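Local coordinates for protein DnaJ homolog subfamily C member 10 (Mus musculus, PDB 3APQ) that reduces disulfides in the endoplasmic reticulum, aiding both correct folding and the degradation of misfolded proteins, and works with the chaperone HSPA5 through its J domain, at residues Phe107-Phe121 and Lys164-Ser177. Residues are numbered along the deposited sequence; the frame is centred on the assembly and turned at random.
Sequences FDAAVNSGELWFVNF and KGVNSYPSLFIFRS
A single water ties Ser177 to the turn after helix 104-113: Ser177 N, 2.8 Å from the water, and Gly114 N both donate to it, while the carbonyls of Ala110 and Glu115 lie within hydrogen-bonding distance. Glycine suits position 114, where positive phi would jam a side chain against the preceding carbonyl. From here strands 117-121 and 171-175 run antiparallel: Trp117, Val119 and Phe121 exchange two backbone hydrogen bonds apiece with Phe175, Phe173 and Ser171 respectively; the shortest, Phe175 N to Trp117 O, is 2.7 Å.

Aromatic residues dominate the sheet face of Phe121, Phe173 and Phe175, and helix 104-113 packs on it through Phe107 and Val111. Phe107, its ring swung away from its own backbone N (chi1 179°), sends its CZ edge onto one face of the Phe175 ring, 3.8 Å from Phe175 CZ, in a T-shaped stack with planes at 88°. Val111 CG1 lies off-centre against the same ring, 3.7 Å from Phe175 CG. The Phe121 ring is clasped between Val119 CG1 and, on the opposite face, Val166 CG2, a CH-pi contact 4.0 Å from the centroid; its CE2 edge meets Phe175 CE2 at 3.8 Å. Replacing this ring by an alanine side chain is likely to leave Val166 CG2 with no aromatic face to pack on and a gap beside Phe175. On the other face, branched Ile174 packs against Leu116 CD1 and Phe118, whereas buried Asn120 OD1, without a polar partner, lies 3.4 Å from Leu172 CD2.

In this first thioredoxin domain, strand 148-153 runs parallel to 117-122, and 171-175 antiparallel. Strand 171-175 follows the cis-Pro170 loop, a thioredoxin-fold hallmark, whose Tyr169 touches redox-active Cys129. Phe118 reaches Trp136 and Phe196 in helices 127-142 and 190-202; Phe107 and Phe121 meet helix 158-163.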
loop_
_atom_site.group_PDB
_atom_site.type_symbol
_atom_site.label_atom_id
_atom_site.label_comp_id
_atom_site.label_asym_id
_atom_site.label_seq_id
_atom_site.Cartn_x
_atom_site.Cartn_y
_atom_site.Cartn_z
ATOM N N PHE A 107 10.548 0.974 1.800
ATOM C CA PHE A 107 10.658 2.433 1.717
ATOM C C PHE A 107 12.063 2.891 2.138
ATOM O O PHE A 107 12.703 3.651 1.427
ATOM C CB PHE A 107 9.638 3.149 2.594
ATOM C CG PHE A 107 9.773 4.655 2.530
ATOM C CD1 PHE A 107 9.064 5.376 1.586
ATOM C CD2 PHE A 107 10.647 5.330 3.378
ATOM C CE1 PHE A 107 9.250 6.778 1.489
ATOM C CE2 PHE A 107 10.824 6.699 3.297
ATOM C CZ PHE A 107 10.119 7.411 2.360
ATOM N N ASP A 108 12.534 2.431 3.300
ATOM C CA ASP A 108 13.871 2.770 3.758
ATOM C C ASP A 108 14.991 2.365 2.779
ATOM O O ASP A 108 15.940 3.121 2.569
ATOM C CB ASP A 108 14.148 2.191 5.167
ATOM C CG ASP A 108 13.298 2.855 6.277
ATOM O OD1 ASP A 108 12.722 3.960 6.122
ATOM O OD2 ASP A 108 13.250 2.240 7.356
ATOM N N ALA A 109 14.896 1.168 2.207
ATOM C CA ALA A 109 15.826 0.760 1.146
ATOM C C ALA A 109 15.782 1.690 -0.073
ATOM O O ALA A 109 16.844 2.115 -0.576
ATOM C CB ALA A 109 15.537 -0.672 0.698
ATOM N N ALA A 110 14.569 2.003 -0.554
ATOM C CA ALA A 110 14.378 2.945 -1.656
ATOM C C ALA A 110 15.105 4.252 -1.418
ATOM O O ALA A 110 15.874 4.719 -2.275
ATOM C CB ALA A 110 12.887 3.241 -1.841
ATOM N N VAL A 111 14.837 4.882 -0.270
ATOM C CA VAL A 111 15.463 6.212 -0.012
ATOM C C VAL A 111 16.991 6.122 0.282
ATOM O O VAL A 111 17.721 7.107 0.175
ATOM C CB VAL A 111 14.673 7.069 1.034
ATOM C CG1 VAL A 111 13.207 7.209 0.585
ATOM C CG2 VAL A 111 14.772 6.467 2.442
ATOM N N ASN A 112 17.479 4.931 0.592
ATOM C CA ASN A 112 18.908 4.755 0.849
ATOM C C ASN A 112 19.699 4.343 -0.396
ATOM O O ASN A 112 20.923 4.458 -0.414
ATOM C CB ASN A 112 19.134 3.724 1.963
ATOM C CG ASN A 112 20.549 3.808 2.571
ATOM O OD1 ASN A 112 20.907 4.775 3.261
ATOM N ND2 ASN A 112 21.349 2.790 2.315
ATOM N N SER A 113 19.000 3.822 -1.398
ATOM C CA SER A 113 19.640 3.183 -2.542
ATOM C C SER A 113 20.398 4.162 -3.407
ATOM O O SER A 113 21.329 3.760 -4.051
ATOM C CB SER A 113 18.612 2.467 -3.425
ATOM O OG SER A 113 17.821 3.425 -4.154
ATOM N N GLY A 114 19.978 5.422 -3.469
ATOM C CA GLY A 114 20.550 6.347 -4.459
ATOM C C GLY A 114 19.674 6.563 -5.697
ATOM O O GLY A 114 19.930 7.444 -6.503
ATOM N N GLU A 115 18.622 5.777 -5.855
ATOM C CA GLU A 115 17.739 5.957 -7.010
ATOM C C GLU A 115 16.788 7.092 -6.726
ATOM O O GLU A 115 16.466 7.347 -5.560
ATOM C CB GLU A 115 16.949 4.683 -7.202
ATOM C CG GLU A 115 17.721 3.577 -7.851
ATOM C CD GLU A 115 16.823 2.345 -8.118
ATOM O OE1 GLU A 115 16.894 1.363 -7.355
ATOM O OE2 GLU A 115 16.029 2.352 -9.072
ATOM N N LEU A 116 16.316 7.766 -7.762
ATOM C CA LEU A 116 15.380 8.874 -7.575
ATOM C C LEU A 116 13.938 8.297 -7.425
ATOM O O LEU A 116 13.488 7.579 -8.311
ATOM C CB LEU A 116 15.453 9.817 -8.769
ATOM C CG LEU A 116 14.418 10.957 -8.807
ATOM C CD1 LEU A 116 14.690 11.869 -7.621
ATOM C CD2 LEU A 116 14.450 11.770 -10.072
ATOM N N TRP A 117 13.284 8.572 -6.309
ATOM C CA TRP A 117 11.922 8.051 -6.049
ATOM C C TRP A 117 10.947 9.192 -5.851
ATOM O O TRP A 117 11.224 10.137 -5.062
ATOM C CB TRP A 117 11.928 7.229 -4.776
ATOM C CG TRP A 117 12.373 5.821 -4.967
ATOM C CD1 TRP A 117 13.666 5.330 -4.896
ATOM C CD2 TRP A 117 11.526 4.685 -5.224
ATOM N NE1 TRP A 117 13.649 3.947 -5.077
ATOM C CE2 TRP A 117 12.364 3.537 -5.305
ATOM C CE3 TRP A 117 10.147 4.533 -5.417
ATOM C CZ2 TRP A 117 11.859 2.236 -5.545
ATOM C CZ3 TRP A 117 9.644 3.240 -5.652
ATOM C CH2 TRP A 117 10.513 2.117 -5.739
ATOM N N PHE A 118 9.771 9.108 -6.456
ATOM C CA PHE A 118 8.738 10.089 -6.234
ATOM C C PHE A 118 7.562 9.301 -5.675
ATOM O O PHE A 118 7.053 8.376 -6.352
ATOM C CB PHE A 118 8.402 10.683 -7.598
ATOM C CG PHE A 118 7.470 11.884 -7.564
ATOM C CD1 PHE A 118 6.943 12.337 -8.762
ATOM C CD2 PHE A 118 7.191 12.621 -6.378
ATOM C CE1 PHE A 118 6.112 13.484 -8.798
ATOM C CE2 PHE A 118 6.366 13.735 -6.404
ATOM C CZ PHE A 118 5.813 14.179 -7.618
ATOM N N VAL A 119 7.220 9.608 -4.425
ATOM C CA VAL A 119 6.303 8.806 -3.630
ATOM C C VAL A 119 5.039 9.594 -3.215
ATOM O O VAL A 119 5.112 10.739 -2.747
ATOM C CB VAL A 119 7.027 8.292 -2.360
ATOM C CG1 VAL A 119 6.049 7.451 -1.453
ATOM C CG2 VAL A 119 8.244 7.470 -2.785
ATOM N N ASN A 120 3.894 8.950 -3.425
ATOM C CA ASN A 120 2.590 9.455 -3.058
ATOM C C ASN A 120 2.221 8.813 -1.736
ATOM O O ASN A 120 1.982 7.580 -1.693
ATOM C CB ASN A 120 1.583 9.043 -4.133
ATOM C CG ASN A 120 0.151 9.378 -3.773
ATOM O OD1 ASN A 120 -0.121 9.977 -2.732
ATOM N ND2 ASN A 120 -0.767 9.043 -4.670
ATOM N N PHE A 121 2.198 9.633 -0.682
ATOM C CA PHE A 121 1.759 9.225 0.663
ATOM C C PHE A 121 0.265 9.503 0.746
ATOM O O PHE A 121 -0.177 10.664 0.678
ATOM C CB PHE A 121 2.471 10.004 1.782
ATOM C CG PHE A 121 3.934 9.676 1.917
ATOM C CD1 PHE A 121 4.363 8.756 2.852
ATOM C CD2 PHE A 121 4.874 10.342 1.132
ATOM C CE1 PHE A 121 5.724 8.457 2.970
ATOM C CE2 PHE A 121 6.240 10.035 1.231
ATOM C CZ PHE A 121 6.652 9.099 2.161
ATOM N N LYS A 164 8.168 10.917 8.335
ATOM C CA LYS A 164 8.561 11.641 7.144
ATOM C C LYS A 164 7.894 13.005 7.035
ATOM O O LYS A 164 7.943 13.657 5.954
ATOM C CB LYS A 164 8.294 10.797 5.903
ATOM C CG LYS A 164 8.953 9.425 5.959
ATOM C CD LYS A 164 10.487 9.579 6.133
ATOM C CE LYS A 164 11.135 8.262 6.586
ATOM N NZ LYS A 164 12.591 8.433 6.967
ATOM N N GLY A 165 7.302 13.438 8.138
ATOM C CA GLY A 165 6.637 14.738 8.218
ATOM C C GLY A 165 5.417 14.811 7.308
ATOM O O GLY A 165 5.202 15.829 6.632
ATOM N N VAL A 166 4.657 13.715 7.258
ATOM C CA VAL A 166 3.403 13.651 6.528
ATOM C C VAL A 166 2.203 13.635 7.492
ATOM O O VAL A 166 1.948 12.628 8.153
ATOM C CB VAL A 166 3.317 12.366 5.684
ATOM C CG1 VAL A 166 1.942 12.315 5.017
ATOM C CG2 VAL A 166 4.440 12.333 4.634
ATOM N N ASN A 167 1.441 14.721 7.525
ATOM C CA ASN A 167 0.265 14.804 8.423
ATOM C C ASN A 167 -1.037 15.108 7.702
ATOM O O ASN A 167 -2.049 15.337 8.365
ATOM C CB ASN A 167 0.464 15.855 9.536
ATOM C CG ASN A 167 1.424 17.000 9.116
ATOM O OD1 ASN A 167 2.544 17.118 9.653
ATOM N ND2 ASN A 167 0.997 17.821 8.125
ATOM N N SER A 168 -0.999 15.161 6.362
ATOM C CA SER A 168 -2.184 15.453 5.574
ATOM C C SER A 168 -1.955 14.729 4.233
ATOM O O SER A 168 -0.816 14.347 3.922
ATOM C CB SER A 168 -2.358 16.940 5.414
ATOM O OG SER A 168 -1.314 17.450 4.607
ATOM N N TYR A 169 -3.038 14.462 3.500
ATOM C CA TYR A 169 -2.965 13.541 2.365
ATOM C C TYR A 169 -3.735 14.125 1.197
ATOM O O TYR A 169 -4.714 14.827 1.389
ATOM C CB TYR A 169 -3.553 12.191 2.778
ATOM C CG TYR A 169 -3.077 11.780 4.134
ATOM C CD1 TYR A 169 -1.861 11.103 4.296
ATOM C CD2 TYR A 169 -3.811 12.106 5.263
ATOM C CE1 TYR A 169 -1.427 10.725 5.561
ATOM C CE2 TYR A 169 -3.386 11.755 6.513
ATOM C CZ TYR A 169 -2.179 11.063 6.658
ATOM O OH TYR A 169 -1.767 10.749 7.946
ATOM N N PRO A 170 -3.303 13.838 -0.030
ATOM C CA PRO A 170 -2.051 13.140 -0.356
ATOM C C PRO A 170 -0.858 14.047 -0.117
ATOM O O PRO A 170 -0.997 15.281 -0.170
ATOM C CB PRO A 170 -2.186 12.845 -1.869
ATOM C CG PRO A 170 -3.101 13.961 -2.361
ATOM C CD PRO A 170 -4.061 14.269 -1.226
ATOM N N SER A 171 0.300 13.456 0.166
ATOM C CA SER A 171 1.551 14.225 0.247
ATOM C C SER A 171 2.543 13.585 -0.705
ATOM O O SER A 171 2.771 12.376 -0.657
ATOM C CB SER A 171 2.086 14.279 1.689
ATOM O OG SER A 171 1.381 15.297 2.354
ATOM N N LEU A 172 3.057 14.374 -1.631
ATOM C CA LEU A 172 3.928 13.810 -2.660
ATOM C C LEU A 172 5.345 14.368 -2.463
ATOM O O LEU A 172 5.545 15.589 -2.428
ATOM C CB LEU A 172 3.445 14.137 -4.088
ATOM C CG LEU A 172 1.956 14.010 -4.520
ATOM C CD1 LEU A 172 1.698 14.088 -6.017
ATOM C CD2 LEU A 172 1.163 12.889 -3.943
ATOM N N PHE A 173 6.312 13.468 -2.320
ATOM C CA PHE A 173 7.688 13.884 -2.018
ATOM C C PHE A 173 8.618 13.165 -2.944
ATOM O O PHE A 173 8.443 11.954 -3.215
ATOM C CB PHE A 173 8.073 13.469 -0.614
ATOM C CG PHE A 173 7.549 14.371 0.478
ATOM C CD1 PHE A 173 8.276 15.526 0.854
ATOM C CD2 PHE A 173 6.371 14.068 1.160
ATOM C CE1 PHE A 173 7.821 16.374 1.905
ATOM C CE2 PHE A 173 5.914 14.904 2.217
ATOM C CZ PHE A 173 6.635 16.058 2.573
ATOM N N ILE A 174 9.648 13.870 -3.389
ATOM C CA ILE A 174 10.672 13.206 -4.177
ATOM C C ILE A 174 11.943 13.015 -3.324
ATOM O O ILE A 174 12.316 13.898 -2.513
ATOM C CB ILE A 174 10.821 13.915 -5.521
ATOM C CG1 ILE A 174 11.573 13.058 -6.517
ATOM C CG2 ILE A 174 11.460 15.273 -5.357
ATOM C CD1 ILE A 174 11.236 13.405 -7.993
ATOM N N PHE A 175 12.557 11.832 -3.437
ATOM C CA PHE A 175 13.674 11.445 -2.535
ATOM C C PHE A 175 14.852 10.953 -3.375
ATOM O O PHE A 175 14.684 10.265 -4.399
ATOM C CB PHE A 175 13.281 10.242 -1.638
ATOM C CG PHE A 175 12.152 10.493 -0.687
ATOM C CD1 PHE A 175 12.411 10.968 0.607
ATOM C CD2 PHE A 175 10.825 10.225 -1.070
ATOM C CE1 PHE A 175 11.362 11.195 1.548
ATOM C CE2 PHE A 175 9.764 10.456 -0.159
ATOM C CZ PHE A 175 10.043 10.971 1.160
ATOM N N ARG A 176 16.064 11.255 -2.921
ATOM C CA ARG A 176 17.227 10.521 -3.412
ATOM C C ARG A 176 18.293 10.507 -2.307
ATOM O O ARG A 176 18.629 11.568 -1.766
ATOM C CB ARG A 176 17.791 11.125 -4.698
ATOM C CG ARG A 176 18.784 10.185 -5.422
ATOM C CD ARG A 176 19.894 10.927 -6.128
ATOM N NE ARG A 176 19.515 12.299 -6.467
ATOM C CZ ARG A 176 19.043 12.695 -7.650
ATOM N NH1 ARG A 176 18.867 11.819 -8.651
ATOM N NH2 ARG A 176 18.732 13.983 -7.834
ATOM N N SER A 177 18.795 9.315 -1.973
ATOM C CA SER A 177 19.892 9.193 -1.016
ATOM C C SER A 177 20.875 10.361 -1.111
ATOM O O SER A 177 21.311 10.739 -2.202
ATOM C CB SER A 177 20.666 7.892 -1.241
ATOM O OG SER A 177 21.630 7.750 -0.218
HETATM O O HOH W 1 17.733 6.961 -3.097
#